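Local structure of cysteine desulfurase (Fervidobacterium islandicum, 6A6E) at residues 319-322 with 323-327; 307-310 with 311-314. The protein probably catalyses the pyridoxal-phosphate-dependent removal of sulfur from cysteine, as SufS-type cysteine desulfurases do, leaving alanine and an enzyme-bound persulfide. All blocks are in the same frame, centred on the assembly; numbering follows the deposited sequence.

Interaction 1 of 2, residues 319-322 with 323-327; sequences SNYL and LEKMM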
# COMPACT_ATOMS: atom_id res chain seq x y z
N SER A 319 8.37 3.64 -30.06
CA SER A 319 8.68 2.22 -30.05
C SER A 319 9.19 1.71 -31.38
O SER A 319 10.14 0.91 -31.41
CB SER A 319 7.47 1.35 -29.67
OG SER A 319 6.94 1.71 -28.42
N ASN A 320 8.50 2.09 -32.46
CA ASN A 320 8.91 1.71 -33.80
C ASN A 320 10.29 2.25 -34.12
O ASN A 320 11.12 1.52 -34.57
CB ASN A 320 7.93 2.18 -34.84
CG ASN A 320 6.58 1.53 -34.67
OD1 ASN A 320 6.46 0.47 -34.07
ND2 ASN A 320 5.55 2.15 -35.17
N TYR A 321 10.53 3.52 -33.86
CA TYR A 321 11.87 4.11 -34.00
C TYR A 321 12.98 3.43 -33.14
O TYR A 321 14.08 3.17 -33.59
CB TYR A 321 11.80 5.57 -33.69
CG TYR A 321 13.05 6.35 -34.04
CD1 TYR A 321 13.33 6.75 -35.39
CD2 TYR A 321 13.91 6.77 -33.05
CE1 TYR A 321 14.48 7.48 -35.67
CE2 TYR A 321 15.06 7.48 -33.32
CZ TYR A 321 15.34 7.85 -34.62
OH TYR A 321 16.48 8.61 -34.79
N LEU A 322 12.68 3.13 -31.88
CA LEU A 322 13.66 2.44 -31.02
C LEU A 322 13.97 1.08 -31.63
O LEU A 322 15.14 0.72 -31.80
CB LEU A 322 13.12 2.26 -29.58
CG LEU A 322 13.92 1.36 -28.65
CD1 LEU A 322 15.33 1.95 -28.44
CD2 LEU A 322 13.17 1.23 -27.31
N LEU A 323 12.94 0.31 -31.96
CA LEU A 323 13.20 -1.02 -32.48
C LEU A 323 13.95 -0.97 -33.85
O LEU A 323 14.87 -1.73 -34.05
CB LEU A 323 11.90 -1.77 -32.59
CG LEU A 323 12.03 -3.25 -32.94
CD1 LEU A 323 12.49 -4.05 -31.74
CD2 LEU A 323 10.67 -3.75 -33.36
N GLU A 324 13.59 -0.03 -34.74
CA GLU A 324 14.30 0.18 -36.03
C GLU A 324 15.79 0.48 -35.84
O GLU A 324 16.62 -0.14 -36.47
CB GLU A 324 13.66 1.34 -36.78
CG GLU A 324 14.28 1.70 -38.11
CD GLU A 324 13.79 3.06 -38.61
OE1 GLU A 324 14.50 4.06 -38.38
OE2 GLU A 324 12.67 3.12 -39.16
N LYS A 325 16.11 1.45 -34.98
CA LYS A 325 17.47 1.81 -34.76
C LYS A 325 18.27 0.68 -34.12
O LYS A 325 19.48 0.55 -34.41
CB LYS A 325 17.57 3.08 -33.91
CG LYS A 325 17.05 4.33 -34.59
CD LYS A 325 17.70 4.51 -35.96
CE LYS A 325 17.57 5.94 -36.42
NZ LYS A 325 17.43 6.02 -37.90
N MET A 326 17.62 -0.11 -33.26
CA MET A 326 18.32 -1.19 -32.58
C MET A 326 18.61 -2.30 -33.56
O MET A 326 19.69 -2.86 -33.52
CB MET A 326 17.58 -1.75 -31.37
CG MET A 326 17.50 -0.77 -30.22
SD MET A 326 19.05 -0.38 -29.39
CE MET A 326 19.40 -2.04 -28.90
N MET A 327 17.65 -2.61 -34.42
CA MET A 327 17.84 -3.65 -35.41
C MET A 327 18.94 -3.34 -36.45
O MET A 327 19.39 -4.23 -37.10
CB MET A 327 16.53 -3.96 -36.14
CG MET A 327 15.45 -4.58 -35.28
SD MET A 327 16.09 -6.02 -34.41
CE MET A 327 16.07 -7.24 -35.73
O HOH W 1 17.50 8.67 -37.71
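The phenol ring of Y321 receives CG of K325 over one face, while the carboxylate of E324 approaches it obliquely, its plane turned 62° from that of the ring. Lysine four residues after tyrosine is the i to i+4 CH-pi pair of an alpha-helix, here near the C-terminal end of helix 308-327. CG of K325 stands 4.0 Å from the centroid of the Y321 ring, displaced a little toward the rim. Y321 holds CG opposite its backbone N (chi1 -169°), and the lysine, its CG beside its own backbone N (chi1 -67°), bends at chi2 along the ring. Farther along the lysine, its CE reaches the hydroxyl end of the tyrosine, 3.3 Å from Y321 OH. The ammonium is then shared between the E324 carboxylate, a salt bridge of 3.6 Å from K325 NZ to E324 OE1, and a water that accepts from NZ and donates to Y321 OH. That hydroxyl also bonds to D411 of helix 407-423 and to R6, which ties this turn to the neighbouring helix and to the N-terminal segment. Replacing Y321 by an alanine is likely to leave the K325 chain without the ring it lies on and D411 and the water without their hydroxyl partner. On another side of the helix, L322 and M326 run side by side in the same direction and both touch V346 of strand 345-350, so the helix packs against the sheet that contains this strand. Backbone bonds from S319 O to L323 N through L322 O to M326 N run beneath these pairs without a break. M326 folds back near the carbonyl that its own N-H uses, its CG lying 3.2 Å from L322 O.

Interaction 2 of 2, residues 307-310 with 311-314; sequences GFEK and VEKH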
# COMPACT_ATOMS: atom_id res chain seq x y z
N GLY A 307 -4.76 13.80 -23.91
CA GLY A 307 -5.46 12.93 -24.80
C GLY A 307 -4.76 11.60 -24.91
O GLY A 307 -3.62 11.52 -25.41
N PHE A 308 -5.44 10.56 -24.47
CA PHE A 308 -4.75 9.32 -24.22
C PHE A 308 -4.48 8.56 -25.52
O PHE A 308 -3.52 7.79 -25.59
CB PHE A 308 -5.53 8.46 -23.24
CG PHE A 308 -4.72 7.29 -22.67
CD1 PHE A 308 -3.54 7.52 -21.97
CD2 PHE A 308 -5.08 6.00 -22.97
CE1 PHE A 308 -2.76 6.44 -21.51
CE2 PHE A 308 -4.31 4.92 -22.52
CZ PHE A 308 -3.15 5.14 -21.78
N GLU A 309 -5.31 8.78 -26.55
CA GLU A 309 -5.01 8.29 -27.91
C GLU A 309 -3.71 8.89 -28.47
O GLU A 309 -2.94 8.21 -29.07
CB GLU A 309 -6.20 8.46 -28.92
CG GLU A 309 -5.99 7.74 -30.27
CD GLU A 309 -5.77 6.21 -30.16
OE1 GLU A 309 -6.38 5.57 -29.25
OE2 GLU A 309 -4.99 5.62 -30.97
N LYS A 310 -3.47 10.16 -28.24
CA LYS A 310 -2.21 10.70 -28.58
C LYS A 310 -1.06 10.07 -27.77
O LYS A 310 0.02 9.83 -28.31
CB LYS A 310 -2.22 12.20 -28.40
CG LYS A 310 -3.14 12.92 -29.39
CD LYS A 310 -3.21 14.39 -29.03
CE LYS A 310 -3.76 15.27 -30.13
NZ LYS A 310 -3.31 16.68 -29.88
N VAL A 311 -1.29 9.76 -26.48
CA VAL A 311 -0.24 9.16 -25.66
C VAL A 311 0.15 7.85 -26.29
O VAL A 311 1.32 7.58 -26.49
CB VAL A 311 -0.70 8.99 -24.16
CG1 VAL A 311 0.30 8.14 -23.38
CG2 VAL A 311 -0.86 10.36 -23.51
N GLU A 312 -0.85 7.05 -26.65
CA GLU A 312 -0.67 5.79 -27.21
C GLU A 312 0.05 5.82 -28.55
O GLU A 312 1.01 5.05 -28.74
CB GLU A 312 -2.01 5.08 -27.33
CG GLU A 312 -1.94 3.75 -28.03
CD GLU A 312 -3.28 3.02 -28.12
OE1 GLU A 312 -4.24 3.21 -27.30
OE2 GLU A 312 -3.33 2.16 -29.01
N LYS A 313 -0.37 6.73 -29.44
CA LYS A 313 0.31 6.93 -30.73
C LYS A 313 1.74 7.39 -30.57
O LYS A 313 2.59 6.91 -31.30
CB LYS A 313 -0.44 7.95 -31.63
CG LYS A 313 -1.64 7.38 -32.37
CD LYS A 313 -1.18 6.70 -33.67
CE LYS A 313 -2.29 5.99 -34.46
NZ LYS A 313 -2.65 4.65 -33.88
N HIS A 314 2.01 8.34 -29.67
CA HIS A 314 3.35 8.82 -29.45
C HIS A 314 4.27 7.68 -29.00
O HIS A 314 5.33 7.45 -29.60
CB HIS A 314 3.37 9.95 -28.46
CG HIS A 314 4.74 10.41 -28.07
ND1 HIS A 314 5.65 10.92 -28.98
CD2 HIS A 314 5.35 10.47 -26.86
CE1 HIS A 314 6.75 11.27 -28.35
NE2 HIS A 314 6.61 11.02 -27.07
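From G307, at the N-cap position of helix 308-327, the backbone winds straight into i to i+4 bonding, beginning with V311 N to G307 O at 3.1 Å. The positive phi of G307 (106°) also marks its place just after helix 290-306; a CB there would be jammed against the preceding carbonyl oxygen, so the linker calls for glycine. On the inner side, CD1 of F308 meets CB of V311 at 3.9 Å, the two side chains lying askew. The F308 ring continues this apolar patch by touching L303 and meeting F89 edge-to-face, while V311 rests on I306. The outer side is charged. E309 bends at chi2 (58°), which turns its carboxylate along the helix toward the following turn. Its OE2 and K313 NZ form a long salt bridge of 3.9 Å, and K313 has a second acidic partner in E316. E309 OE1 comes within 3.7 Å of E312 OE1, a pairing of like charges that K313 may ease in part; E312 OE1 also accepts a bond from the backbone N of K219. With its apolar residues turned inward and its acids and lysine outward, this is the opening of an amphipathic helix, joined to helix 290-306 through a glycine that ends one helix and N-caps the next.

Interactions 2 and 1 come in that order along a single helix, 308-327, the first occupying its N-terminal turns and the second the turns near its far end. Their centres are 19 Å apart and their nearest atoms about 5 Å, without touching. The example illustrates how the neighbours of one amphipathic helix can differ in part along its length: 307-314 meets helix 290-306, 319-327 meets helix 407-423 and strand 345-350 of the six-stranded mixed sheet, and both ends also touch the N-terminal segment. Both contacts belong to the class-V aminotransferase fold, and none of their residues lines the pyridoxal-phosphate pocket; the helix joins helix 290-306 to the sheet and helix of the C-terminal part.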